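Local coordinates for glycoside hydrolase, GH17 family (Formosa sp. Hel1_33_131, PDB 6FCG), which probably cleaves internal beta-1,3-glucosidic bonds of laminarin, the storage glucan of marine algae, as a family 17 endo-laminarinase, at residues A102-K107 with Q155-I160; N127-Q132 with A175-V180; D227-I232 with K293-N298; Y243-T248 with T306-F311. All blocks are in the same frame, centred on the assembly; numbering follows the deposited sequence.

Contact 1: A102-K107 with Q155-I160; sequences AIRELK and QEFPDI
Ile-103 and Ile-160 make the tight, buried side of this contact, and a group of charges closes it on the outer side. The CG2 branch of Ile-103 lies anti to the backbone N and presses on the end of the Ile-160 chain, with Ile-103 CG2 3.7 Å from Ile-160 CD1. Next to this greasy patch Arg-104 runs out extended and then bends at chi3 (-76°), which brings its flat head up to Phe-157. Phe-157 CD2 sits over one face of the guanidinium, 3.6 Å from Arg-104 CZ, and the two planes are 25° apart.

The outer side is looser and polar. Asp-159 spreads its carboxylate between two cations. Arg-104 NH1 gives Asp-159 OD1 a weak bond of 3.3 Å, edge-on from the guanidinium, whose plane is only 10° from that of the carboxylate. Lys-107 comes from the opposite direction and places NZ 2.9 Å from Asp-159 OD2, on the anti side of that oxygen. This three-residue salt-bridge network is partly exposed, and two positive neighbours would be expected to keep Asp-159 ionised.

In the barrel the contact joins helix 95-109 to the turn that leads from helix 143-156 into strand 161-168. On the buried side, Ile-103 and Ile-160 both pack on Met-117 of strand 116-121, and Ile-103 also meets Met-75 of helix 68-80.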
loop_
_atom_site.group_PDB
_atom_site.type_symbol
_atom_site.label_atom_id
_atom_site.label_comp_id
_atom_site.label_asym_id
_atom_site.label_seq_id
_atom_site.Cartn_x
_atom_site.Cartn_y
_atom_site.Cartn_z
ATOM N N ALA A 102 19.849 -8.877 48.108
ATOM C CA ALA A 102 21.040 -8.363 47.490
ATOM C C ALA A 102 21.447 -7.043 48.086
ATOM O O ALA A 102 22.626 -6.846 48.367
ATOM C CB ALA A 102 20.832 -8.200 45.992
ATOM N N ILE A 103 20.484 -6.143 48.265
ATOM C CA ILE A 103 20.769 -4.845 48.846
ATOM C C ILE A 103 21.240 -5.043 50.281
ATOM O O ILE A 103 22.210 -4.405 50.694
ATOM C CB ILE A 103 19.558 -3.889 48.783
ATOM C CG1 ILE A 103 19.252 -3.547 47.305
ATOM C CG2 ILE A 103 19.805 -2.601 49.564
ATOM C CD1 ILE A 103 17.986 -2.759 47.080
ATOM N N ARG A 104 20.584 -5.938 51.027
ATOM C CA ARG A 104 20.988 -6.215 52.405
ATOM C C ARG A 104 22.429 -6.706 52.472
ATOM O O ARG A 104 23.218 -6.160 53.258
ATOM C CB ARG A 104 20.066 -7.189 53.105
ATOM C CG ARG A 104 20.490 -7.424 54.549
ATOM C CD ARG A 104 19.584 -8.361 55.320
ATOM N NE ARG A 104 18.262 -7.920 55.824
ATOM C CZ ARG A 104 17.820 -6.679 56.108
ATOM N NH1 ARG A 104 18.545 -5.538 55.929
ATOM N NH2 ARG A 104 16.571 -6.586 56.573
ATOM N N GLU A 105 22.802 -7.673 51.637
ATOM C CA GLU A 105 24.197 -8.110 51.586
ATOM C C GLU A 105 25.171 -6.965 51.310
ATOM O O GLU A 105 26.198 -6.852 51.984
ATOM C CB GLU A 105 24.417 -9.212 50.557
ATOM C CG GLU A 105 23.960 -10.588 51.028
ATOM C CD GLU A 105 24.333 -11.699 50.051
ATOM O OE1 GLU A 105 23.603 -12.711 49.999
ATOM O OE2 GLU A 105 25.355 -11.564 49.325
ATOM N N LEU A 106 24.850 -6.104 50.340
ATOM C CA LEU A 106 25.726 -4.975 50.025
ATOM C C LEU A 106 25.837 -3.938 51.151
ATOM O O LEU A 106 26.874 -3.319 51.298
ATOM C CB LEU A 106 25.321 -4.249 48.746
ATOM C CG LEU A 106 25.359 -5.003 47.434
ATOM C CD1 LEU A 106 24.415 -4.383 46.436
ATOM C CD2 LEU A 106 26.756 -5.071 46.820
ATOM N N LYS A 107 24.773 -3.748 51.918
ATOM C CA LYS A 107 24.817 -2.861 53.078
ATOM C C LYS A 107 25.650 -3.444 54.250
ATOM O O LYS A 107 26.262 -2.686 54.991
ATOM C CB LYS A 107 23.398 -2.485 53.566
ATOM C CG LYS A 107 22.583 -1.757 52.514
ATOM C CD LYS A 107 21.257 -1.177 52.970
ATOM C CE LYS A 107 21.179 -0.649 54.381
ATOM N NZ LYS A 107 19.956 0.176 54.508
ATOM N N GLN A 155 8.148 -5.428 56.214
ATOM C CA GLN A 155 8.484 -5.770 57.593
ATOM C C GLN A 155 9.880 -6.367 57.732
ATOM O O GLN A 155 10.582 -5.983 58.626
ATOM C CB GLN A 155 7.447 -6.731 58.173
ATOM C CG GLN A 155 6.092 -6.081 58.431
ATOM C CD GLN A 155 4.960 -7.072 58.707
ATOM O OE1 GLN A 155 5.041 -8.251 58.367
ATOM N NE2 GLN A 155 3.882 -6.581 59.281
ATOM N N GLU A 156 10.273 -7.324 56.901
ATOM C CA GLU A 156 11.616 -7.891 57.003
ATOM C C GLU A 156 12.688 -6.865 56.613
ATOM O O GLU A 156 13.795 -6.949 57.117
ATOM C CB GLU A 156 11.770 -9.162 56.146
ATOM C CG GLU A 156 13.046 -9.979 56.407
ATOM C CD GLU A 156 13.110 -11.298 55.581
ATOM O OE1 GLU A 156 12.133 -11.664 54.874
ATOM O OE2 GLU A 156 14.154 -11.987 55.606
ATOM N N PHE A 157 12.373 -5.899 55.737
ATOM C CA PHE A 157 13.384 -4.963 55.221
ATOM C C PHE A 157 12.938 -3.516 55.336
ATOM O O PHE A 157 12.987 -2.753 54.358
ATOM C CB PHE A 157 13.717 -5.249 53.754
ATOM C CG PHE A 157 14.123 -6.658 53.470
ATOM C CD1 PHE A 157 13.179 -7.611 53.152
ATOM C CD2 PHE A 157 15.461 -7.014 53.419
ATOM C CE1 PHE A 157 13.543 -8.916 52.828
ATOM C CE2 PHE A 157 15.844 -8.316 53.107
ATOM C CZ PHE A 157 14.875 -9.271 52.815
ATOM N N PRO A 158 12.555 -3.093 56.539
ATOM C CA PRO A 158 12.025 -1.707 56.705
ATOM C C PRO A 158 13.072 -0.600 56.467
ATOM O O PRO A 158 12.709 0.544 56.274
ATOM C CB PRO A 158 11.567 -1.692 58.166
ATOM C CG PRO A 158 12.561 -2.587 58.834
ATOM C CD PRO A 158 12.901 -3.693 57.836
ATOM N N ASP A 159 14.353 -0.955 56.512
ATOM C CA ASP A 159 15.437 -0.017 56.249
ATOM C C ASP A 159 15.609 0.297 54.756
ATOM O O ASP A 159 16.347 1.225 54.401
ATOM C CB ASP A 159 16.773 -0.546 56.851
ATOM C CG ASP A 159 17.241 -1.929 56.251
ATOM O OD1 ASP A 159 16.498 -2.965 56.334
ATOM O OD2 ASP A 159 18.398 -1.976 55.737
ATOM N N ILE A 160 15.014 -0.538 53.893
ATOM C CA ILE A 160 15.120 -0.423 52.446
ATOM C C ILE A 160 13.781 -0.039 51.824
ATOM O O ILE A 160 13.713 0.900 51.027
ATOM C CB ILE A 160 15.605 -1.749 51.837
ATOM C CG1 ILE A 160 16.997 -2.091 52.366
ATOM C CG2 ILE A 160 15.651 -1.667 50.303
ATOM C CD1 ILE A 160 17.378 -3.537 52.144
#

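Contact 2: N127-Q132 with A175-V180; sequences NAWTDQ and AASYFV
Ala-128 and Tyr-178 bring two irregular loops together with their CA atoms 5.1 Å apart, Ala-128 and Trp-129 being the two corners of a type II beta turn that runs from Asn-127 to Thr-130. No direct hydrogen bond joins these two segments, though the backbone of Tyr-178 bonds to Cys-125 just before the first; water 1 bridges them, accepting from Trp-129 N at 2.9 Å and donating to Ser-177 O at 2.6 Å.

The side chains add an apolar seam. Ala-128 CB lies 3.9 Å from Tyr-178 CB, at the root of the tyrosine. Farther out, Trp-129 and Tyr-178 run alongside each other and point the same way. Their planes are 26° apart, but the rings are slid so far that they barely overlap, and the touch is made by Trp-129 CZ2 on Tyr-178 CD1 at 3.7 Å. Ser-177 meets the far end of the indole with its CB, 3.5 Å from Trp-129 CH2. Both aromatic polar ends are tied elsewhere: Trp-129 NE1 to Asp-124 and Tyr-178 OH to the carbonyl of Asn-168. The indole also stacks on His-430 of the second subunit, so this loop takes part in the subunit contact.

Such loops, beyond the C-terminal ends of strands 116-121 (by way of short strand 125-126) and 161-168, are typical of the TIM-barrel face on which family 17 enzymes bind their glucan.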
loop_
_atom_site.group_PDB
_atom_site.type_symbol
_atom_site.label_atom_id
_atom_site.label_comp_id
_atom_site.label_asym_id
_atom_site.label_seq_id
_atom_site.Cartn_x
_atom_site.Cartn_y
_atom_site.Cartn_z
ATOM N N ASN A 127 -9.961 -13.513 36.793
ATOM C CA ASN A 127 -9.543 -14.344 35.654
ATOM C C ASN A 127 -8.449 -13.792 34.767
ATOM O O ASN A 127 -8.074 -14.415 33.788
ATOM C CB ASN A 127 -10.736 -14.813 34.780
ATOM C CG ASN A 127 -11.732 -15.704 35.517
ATOM O OD1 ASN A 127 -12.899 -15.781 35.129
ATOM N ND2 ASN A 127 -11.274 -16.440 36.513
ATOM N N ALA A 128 -7.845 -12.687 35.143
ATOM C CA ALA A 128 -6.634 -12.244 34.463
ATOM C C ALA A 128 -5.591 -13.367 34.332
ATOM O O ALA A 128 -5.397 -14.163 35.232
ATOM C CB ALA A 128 -6.021 -11.083 35.212
ATOM N N TRP A 129 -4.961 -13.415 33.168
ATOM C CA TRP A 129 -3.916 -14.387 32.844
ATOM C C TRP A 129 -4.398 -15.848 32.849
ATOM O O TRP A 129 -3.566 -16.735 32.950
ATOM C CB TRP A 129 -2.684 -14.219 33.748
ATOM C CG TRP A 129 -2.367 -12.790 34.059
ATOM C CD1 TRP A 129 -2.437 -12.185 35.287
ATOM C CD2 TRP A 129 -2.030 -11.766 33.126
ATOM N NE1 TRP A 129 -2.135 -10.854 35.169
ATOM C CE2 TRP A 129 -1.869 -10.573 33.850
ATOM C CE3 TRP A 129 -1.838 -11.741 31.737
ATOM C CZ2 TRP A 129 -1.521 -9.364 33.232
ATOM C CZ3 TRP A 129 -1.484 -10.524 31.117
ATOM C CH2 TRP A 129 -1.337 -9.360 31.872
ATOM N N THR A 130 -5.707 -16.089 32.691
ATOM C CA THR A 130 -6.251 -17.437 32.527
ATOM C C THR A 130 -6.955 -17.515 31.193
ATOM O O THR A 130 -6.955 -16.569 30.441
ATOM C CB THR A 130 -7.272 -17.770 33.609
ATOM O OG1 THR A 130 -8.474 -17.033 33.346
ATOM C CG2 THR A 130 -6.751 -17.409 34.994
ATOM N N ASP A 131 -7.571 -18.651 30.909
ATOM C CA ASP A 131 -8.417 -18.813 29.701
ATOM C C ASP A 131 -9.937 -18.685 30.014
ATOM O O ASP A 131 -10.763 -19.067 29.208
ATOM C CB ASP A 131 -8.071 -20.136 28.974
ATOM C CG ASP A 131 -8.361 -21.397 29.823
ATOM O OD1 ASP A 131 -8.951 -21.311 30.939
ATOM O OD2 ASP A 131 -7.990 -22.501 29.361
ATOM N N GLN A 132 -10.264 -18.163 31.190
ATOM C CA GLN A 132 -11.625 -17.919 31.601
ATOM C C GLN A 132 -12.056 -16.464 31.289
ATOM O O GLN A 132 -11.221 -15.590 31.172
ATOM C CB GLN A 132 -11.774 -18.194 33.129
ATOM C CG GLN A 132 -11.785 -19.660 33.582
ATOM C CD GLN A 132 -12.618 -20.571 32.697
ATOM O OE1 GLN A 132 -13.856 -20.509 32.727
ATOM N NE2 GLN A 132 -11.951 -21.402 31.886
ATOM N N ALA A 175 -5.739 -1.274 29.650
ATOM C CA ALA A 175 -4.991 -2.439 30.091
ATOM C C ALA A 175 -5.933 -3.659 30.123
ATOM O O ALA A 175 -6.259 -4.213 31.196
ATOM C CB ALA A 175 -4.356 -2.191 31.456
ATOM N N ALA A 176 -6.275 -4.110 28.918
ATOM C CA ALA A 176 -7.339 -5.086 28.688
ATOM C C ALA A 176 -7.145 -6.404 29.386
ATOM O O ALA A 176 -8.096 -7.087 29.716
ATOM C CB ALA A 176 -7.515 -5.330 27.196
ATOM N N SER A 177 -5.907 -6.780 29.598
ATOM C CA SER A 177 -5.619 -8.070 30.212
ATOM C C SER A 177 -5.963 -8.185 31.675
ATOM O O SER A 177 -6.105 -9.315 32.142
ATOM C CB SER A 177 -4.143 -8.446 30.033
ATOM O OG SER A 177 -3.973 -9.033 28.768
ATOM N N TYR A 178 -6.042 -7.079 32.408
ATOM C CA TYR A 178 -6.133 -7.187 33.878
ATOM C C TYR A 178 -6.752 -6.044 34.672
ATOM O O TYR A 178 -6.822 -6.143 35.900
ATOM C CB TYR A 178 -4.723 -7.433 34.451
ATOM C CG TYR A 178 -3.765 -6.245 34.298
ATOM C CD1 TYR A 178 -3.102 -5.981 33.083
ATOM C CD2 TYR A 178 -3.513 -5.397 35.371
ATOM C CE1 TYR A 178 -2.234 -4.897 32.963
ATOM C CE2 TYR A 178 -2.644 -4.322 35.247
ATOM C CZ TYR A 178 -2.010 -4.073 34.057
ATOM O OH TYR A 178 -1.162 -3.007 33.987
ATOM N N PHE A 179 -7.223 -4.988 34.019
ATOM C CA PHE A 179 -7.556 -3.788 34.765
ATOM C C PHE A 179 -8.709 -3.992 35.733
ATOM O O PHE A 179 -9.569 -4.838 35.532
ATOM C CB PHE A 179 -7.773 -2.576 33.854
ATOM C CG PHE A 179 -9.135 -2.495 33.207
ATOM C CD1 PHE A 179 -10.184 -1.840 33.852
ATOM C CD2 PHE A 179 -9.336 -2.940 31.903
ATOM C CE1 PHE A 179 -11.433 -1.727 33.244
ATOM C CE2 PHE A 179 -10.574 -2.810 31.289
ATOM C CZ PHE A 179 -11.627 -2.213 31.960
ATOM N N VAL A 180 -8.707 -3.183 36.771
ATOM C CA VAL A 180 -9.718 -3.211 37.808
ATOM C C VAL A 180 -10.328 -1.803 37.976
ATOM O O VAL A 180 -9.812 -0.787 37.451
ATOM C CB VAL A 180 -9.120 -3.747 39.153
ATOM C CG1 VAL A 180 -8.692 -5.172 38.961
ATOM C CG2 VAL A 180 -7.973 -2.861 39.682
HETATM O O HOH W 1 -5.749 -11.642 30.990
#

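Contact 3: D227-I232 with K293-N298; sequences DLTKLI and KSLGIN
Leu-295 and Ile-297 stand on either side of Gly-296 in the Schellman motif that ends helix 266-294, and both turn toward Thr-229 and Ile-232 on helix 226-234. The chain leaves the helix at Gly-296 with a positive phi of 64°, and Gly-296 N bonds back to Lys-293 O at 2.9 Å. This reversal sets the two aliphatic residues next to each other, facing the same neighbouring helix.

Leu-295 reaches out with both methyls. Thr-229 OG1 nestles at its forked end, 3.6 Å from Leu-295 CD1 and equally far from Leu-295 CD2, a purely van der Waals touch for the hydroxyl. The CD1 branch also meets Ile-232, whose side chain crosses the leucine at about a right angle, with Ile-232 CD1 4.0 Å from Leu-295 CD1.

In the TIM barrel these elements lead into adjacent parallel strands: helix 226-234 runs into strand 238-241, and the turn after helix 266-294 into strand 301-305. The contact therefore lies where the chain enters the strands, at the end of the barrel away from their C-terminal loops.

Ile-297 is met by the other branch of Ile-232. With CG1 beside the backbone N (chi1 -69°), Ile-232 holds CG2 anti to that N and lays it on Ile-297, 4.0 Å from Ile-297 CG2 and just as near Ile-297 CD1. Ile-232 also packs on Trp-216 of helix 214-218, and its carbonyl oxygen accepts a hydrogen bond from Lys-299, just beyond the turn. Of the four touching residues Ile-232 is the buried one; Thr-229, Leu-295 and Ile-297 are partly exposed.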
loop_
_atom_site.group_PDB
_atom_site.type_symbol
_atom_site.label_atom_id
_atom_site.label_comp_id
_atom_site.label_asym_id
_atom_site.label_seq_id
_atom_site.Cartn_x
_atom_site.Cartn_y
_atom_site.Cartn_z
ATOM N N ASP A 227 -15.218 6.680 43.763
ATOM C CA ASP A 227 -14.143 5.804 44.268
ATOM C C ASP A 227 -12.729 6.337 44.014
ATOM O O ASP A 227 -11.858 6.167 44.854
ATOM C CB ASP A 227 -14.292 4.373 43.764
ATOM C CG ASP A 227 -15.453 3.630 44.429
ATOM O OD1 ASP A 227 -15.760 3.902 45.608
ATOM O OD2 ASP A 227 -16.070 2.766 43.780
ATOM N N LEU A 228 -12.519 7.021 42.894
ATOM C CA LEU A 228 -11.231 7.669 42.608
ATOM C C LEU A 228 -10.944 8.811 43.550
ATOM O O LEU A 228 -9.825 8.971 43.985
ATOM C CB LEU A 228 -11.159 8.198 41.170
ATOM C CG LEU A 228 -9.911 9.010 40.825
ATOM C CD1 LEU A 228 -8.647 8.176 40.952
ATOM C CD2 LEU A 228 -9.994 9.550 39.410
ATOM N N THR A 229 -11.950 9.627 43.837
ATOM C CA THR A 229 -11.785 10.719 44.818
ATOM C C THR A 229 -11.323 10.146 46.176
ATOM O O THR A 229 -10.395 10.682 46.771
ATOM C CB THR A 229 -13.061 11.605 44.941
ATOM O OG1 THR A 229 -13.267 12.307 43.703
ATOM C CG2 THR A 229 -12.936 12.617 46.053
ATOM N N LYS A 230 -11.946 9.064 46.629
ATOM C CA LYS A 230 -11.592 8.435 47.896
ATOM C C LYS A 230 -10.182 7.854 47.863
ATOM O O LYS A 230 -9.472 7.908 48.879
ATOM C CB LYS A 230 -12.577 7.316 48.286
ATOM C CG LYS A 230 -14.005 7.791 48.483
ATOM C CD LYS A 230 -14.826 6.854 49.342
ATOM C CE LYS A 230 -16.288 7.221 49.188
ATOM N NZ LYS A 230 -16.980 6.163 48.477
ATOM N N LEU A 231 -9.792 7.291 46.714
ATOM C CA LEU A 231 -8.446 6.780 46.541
ATOM C C LEU A 231 -7.404 7.881 46.620
ATOM O O LEU A 231 -6.370 7.719 47.259
ATOM C CB LEU A 231 -8.310 6.060 45.197
ATOM C CG LEU A 231 -6.914 5.514 44.877
ATOM C CD1 LEU A 231 -6.503 4.439 45.870
ATOM C CD2 LEU A 231 -6.897 4.953 43.478
ATOM N N ILE A 232 -7.681 9.002 45.967
ATOM C CA ILE A 232 -6.808 10.170 46.043
ATOM C C ILE A 232 -6.661 10.669 47.488
ATOM O O ILE A 232 -5.572 11.096 47.851
ATOM C CB ILE A 232 -7.281 11.299 45.115
ATOM C CG1 ILE A 232 -7.072 10.886 43.657
ATOM C CG2 ILE A 232 -6.525 12.591 45.377
ATOM C CD1 ILE A 232 -7.940 11.629 42.673
ATOM N N LYS A 293 -6.552 19.442 42.680
ATOM C CA LYS A 293 -6.860 20.798 43.146
ATOM C C LYS A 293 -8.361 21.092 43.053
ATOM O O LYS A 293 -8.930 21.629 43.989
ATOM C CB LYS A 293 -6.074 21.858 42.361
ATOM C CG LYS A 293 -6.095 23.225 43.026
ATOM C CD LYS A 293 -5.428 24.292 42.169
ATOM C CE LYS A 293 -5.218 25.564 42.980
ATOM N NZ LYS A 293 -4.788 26.695 42.116
ATOM N N SER A 294 -8.996 20.694 41.950
ATOM C CA SER A 294 -10.455 20.860 41.772
ATOM C C SER A 294 -11.287 20.074 42.798
ATOM O O SER A 294 -12.386 20.460 43.101
ATOM C CB SER A 294 -10.887 20.477 40.345
ATOM O OG SER A 294 -11.179 19.088 40.227
ATOM N N LEU A 295 -10.741 18.987 43.351
ATOM C CA LEU A 295 -11.380 18.260 44.454
ATOM C C LEU A 295 -11.078 18.845 45.834
ATOM O O LEU A 295 -11.513 18.282 46.827
ATOM C CB LEU A 295 -10.921 16.800 44.444
ATOM C CG LEU A 295 -11.230 15.959 43.193
ATOM C CD1 LEU A 295 -10.537 14.604 43.267
ATOM C CD2 LEU A 295 -12.734 15.769 43.050
ATOM N N GLY A 296 -10.309 19.929 45.913
ATOM C CA GLY A 296 -9.837 20.461 47.186
ATOM C C GLY A 296 -8.911 19.528 47.967
ATOM O O GLY A 296 -8.994 19.461 49.181
ATOM N N ILE A 297 -8.035 18.806 47.271
ATOM C CA ILE A 297 -7.109 17.865 47.897
ATOM C C ILE A 297 -5.686 18.273 47.535
ATOM O O ILE A 297 -5.377 18.571 46.377
ATOM C CB ILE A 297 -7.386 16.416 47.466
ATOM C CG1 ILE A 297 -8.808 16.032 47.879
ATOM C CG2 ILE A 297 -6.374 15.456 48.107
ATOM C CD1 ILE A 297 -9.293 14.685 47.395
ATOM N N ASN A 298 -4.822 18.304 48.543
ATOM C CA ASN A 298 -3.407 18.607 48.334
ATOM C C ASN A 298 -2.566 17.377 48.615
ATOM O O ASN A 298 -2.534 16.897 49.735
ATOM C CB ASN A 298 -2.975 19.744 49.239
ATOM C CG ASN A 298 -1.589 20.245 48.896
ATOM O OD1 ASN A 298 -1.251 20.432 47.720
ATOM N ND2 ASN A 298 -0.778 20.480 49.918
#

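Contact 4: Y243-T248 with T306-F311; sequences YPMHDT and TGWASF
Met-245 crosses over one face of the indole of Trp-308, and its side chain can be followed atom by atom. CB starts over that face, with Met-245 CB 3.6 Å from Trp-308 CE3. Because CG is anti to the backbone N (chi1 -168°), the chain stays above the indole, and Met-245 CG makes a CH-pi contact 3.9 Å from the centroid of the five-membered ring of Trp-308. The sulfur continues over the same face at a distance, a Met-aromatic contact, and takes a weak but nearly straight hydrogen bond (165°) from the backbone, Ala-309 N to Met-245 SD being 3.5 Å. The terminal CE ends over the imidazole of His-246.

Both segments follow barrel strands, 238-241 and 301-305, on the C-terminal face where TIM-barrel enzymes keep their active site. Tyr-243 is the N-cap of helix 244-250, and its OH bonds to Glu-305 at the end of the second strand. One face of the tyrosine ring is covered by Thr-306, whose CA lies 4.1 Å from the ring centroid.

Between tyrosine and tryptophan, water 2 accepts from Met-245 N at 2.9 Å and donates to Gly-307 O at 2.8 Å. Pro-244 CB meets the indole edge 4.1 Å from Trp-308 CZ3, and Thr-248 CG2 touches Trp-308 CH2. Trp-308 NE1 is held by the carbonyl of Ala-323, and Phe-332 of helix 326-342 packs against the same indole.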
loop_
_atom_site.group_PDB
_atom_site.type_symbol
_atom_site.label_atom_id
_atom_site.label_comp_id
_atom_site.label_asym_id
_atom_site.label_seq_id
_atom_site.Cartn_x
_atom_site.Cartn_y
_atom_site.Cartn_z
ATOM N N TYR A 243 3.709 8.942 28.859
ATOM C CA TYR A 243 4.534 8.346 27.800
ATOM C C TYR A 243 4.420 9.027 26.442
ATOM O O TYR A 243 3.785 8.515 25.527
ATOM C CB TYR A 243 4.222 6.848 27.677
ATOM C CG TYR A 243 5.102 5.952 28.548
ATOM C CD1 TYR A 243 6.386 5.617 28.139
ATOM C CD2 TYR A 243 4.637 5.456 29.775
ATOM C CE1 TYR A 243 7.189 4.811 28.918
ATOM C CE2 TYR A 243 5.427 4.649 30.577
ATOM C CZ TYR A 243 6.703 4.330 30.147
ATOM O OH TYR A 243 7.512 3.515 30.888
ATOM N N PRO A 244 5.060 10.199 26.299
ATOM C CA PRO A 244 5.127 10.854 24.991
ATOM C C PRO A 244 5.614 9.917 23.870
ATOM O O PRO A 244 5.059 9.982 22.772
ATOM C CB PRO A 244 6.114 12.023 25.211
ATOM C CG PRO A 244 6.267 12.177 26.667
ATOM C CD PRO A 244 5.533 11.088 27.384
ATOM N N MET A 245 6.636 9.086 24.129
ATOM C CA MET A 245 7.188 8.219 23.078
ATOM C C MET A 245 6.083 7.429 22.400
ATOM O O MET A 245 5.982 7.397 21.195
ATOM C CB MET A 245 8.233 7.255 23.618
ATOM C CG MET A 245 9.019 6.551 22.516
ATOM S SD MET A 245 9.228 4.782 22.769
ATOM C CE MET A 245 7.565 4.157 22.686
ATOM N N HIS A 246 5.232 6.808 23.202
ATOM C CA HIS A 246 4.099 6.070 22.663
ATOM C C HIS A 246 3.138 6.958 21.902
ATOM O O HIS A 246 2.606 6.540 20.892
ATOM C CB HIS A 246 3.375 5.312 23.777
ATOM C CG HIS A 246 4.146 4.134 24.261
ATOM N ND1 HIS A 246 4.706 4.061 25.519
ATOM C CD2 HIS A 246 4.501 2.998 23.628
ATOM C CE1 HIS A 246 5.343 2.911 25.651
ATOM N NE2 HIS A 246 5.231 2.247 24.516
ATOM N N ASP A 247 2.898 8.160 22.409
ATOM C CA ASP A 247 1.990 9.066 21.761
ATOM C C ASP A 247 2.529 9.641 20.455
ATOM O O ASP A 247 1.733 10.053 19.616
ATOM C CB ASP A 247 1.498 10.150 22.737
ATOM C CG ASP A 247 0.481 9.613 23.751
ATOM O OD1 ASP A 247 -0.071 8.513 23.540
ATOM O OD2 ASP A 247 0.190 10.299 24.753
ATOM N N THR A 248 3.832 9.566 20.189
ATOM C CA THR A 248 4.325 9.858 18.816
ATOM C C THR A 248 3.632 9.012 17.714
ATOM O O THR A 248 3.653 9.392 16.530
ATOM C CB THR A 248 5.828 9.664 18.614
ATOM O OG1 THR A 248 6.186 8.282 18.776
ATOM C CG2 THR A 248 6.599 10.530 19.558
ATOM N N THR A 306 8.140 6.883 33.165
ATOM C CA THR A 306 8.210 7.417 31.809
ATOM C C THR A 306 9.524 6.946 31.187
ATOM O O THR A 306 10.467 6.633 31.904
ATOM C CB THR A 306 8.101 8.947 31.766
ATOM O OG1 THR A 306 7.946 9.366 30.407
ATOM C CG2 THR A 306 9.348 9.618 32.353
ATOM N N GLY A 307 9.584 6.910 29.867
ATOM C CA GLY A 307 10.746 6.395 29.170
ATOM C C GLY A 307 10.665 6.549 27.664
ATOM O O GLY A 307 9.618 6.840 27.117
ATOM N N TRP A 308 11.798 6.358 27.003
ATOM C CA TRP A 308 11.916 6.534 25.560
ATOM C C TRP A 308 12.899 5.494 24.998
ATOM O O TRP A 308 14.088 5.581 25.234
ATOM C CB TRP A 308 12.415 7.954 25.292
ATOM C CG TRP A 308 12.250 8.427 23.924
ATOM C CD1 TRP A 308 12.983 8.043 22.826
ATOM C CD2 TRP A 308 11.320 9.392 23.465
ATOM N NE1 TRP A 308 12.555 8.715 21.715
ATOM C CE2 TRP A 308 11.522 9.540 22.074
ATOM C CE3 TRP A 308 10.326 10.141 24.081
ATOM C CZ2 TRP A 308 10.779 10.414 21.299
ATOM C CZ3 TRP A 308 9.577 11.005 23.316
ATOM C CH2 TRP A 308 9.810 11.138 21.934
ATOM N N ALA A 309 12.386 4.511 24.265
ATOM C CA ALA A 309 13.192 3.389 23.834
ATOM C C ALA A 309 14.214 3.754 22.781
ATOM O O ALA A 309 14.019 4.701 21.994
ATOM C CB ALA A 309 12.295 2.283 23.351
ATOM N N SER A 310 15.320 3.025 22.768
ATOM C CA SER A 310 16.420 3.274 21.839
ATOM C C SER A 310 16.273 2.519 20.524
ATOM O O SER A 310 17.070 2.738 19.607
ATOM C CB SER A 310 17.753 2.899 22.469
ATOM O OG SER A 310 17.837 1.508 22.734
ATOM N N PHE A 311 15.276 1.647 20.411
ATOM C CA PHE A 311 15.054 0.931 19.169
ATOM C C PHE A 311 13.610 0.466 19.046
ATOM O O PHE A 311 13.002 0.121 20.042
ATOM C CB PHE A 311 16.006 -0.279 19.068
ATOM C CG PHE A 311 15.975 -0.951 17.745
ATOM C CD1 PHE A 311 16.762 -0.491 16.705
ATOM C CD2 PHE A 311 15.119 -2.012 17.508
ATOM C CE1 PHE A 311 16.714 -1.090 15.445
ATOM C CE2 PHE A 311 15.066 -2.626 16.248
ATOM C CZ PHE A 311 15.869 -2.160 15.216
HETATM O O HOH W 2 8.029 9.054 26.647
#

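Overall arrangement
Contact 4 is the buried one, its centre about 11 Å from the centre of the chain, while contacts 1, 2 and 3 sit 22 to 23 Å out and are only partly covered. Contacts 1 and 3 are alike in place: each joins a barrel helix to the turn between another helix and the next strand. Contact 1 adds a salt-bridge network to its isoleucines, whereas contact 3 meets through aliphatic side chains and one threonine hydroxyl. Contact 2 pairs two loops and contact 4 a helix start with a loop, all beyond the C-terminal ends of strands; both use a tryptophan and a bridging water, but only contact 2 is touched by another subunit.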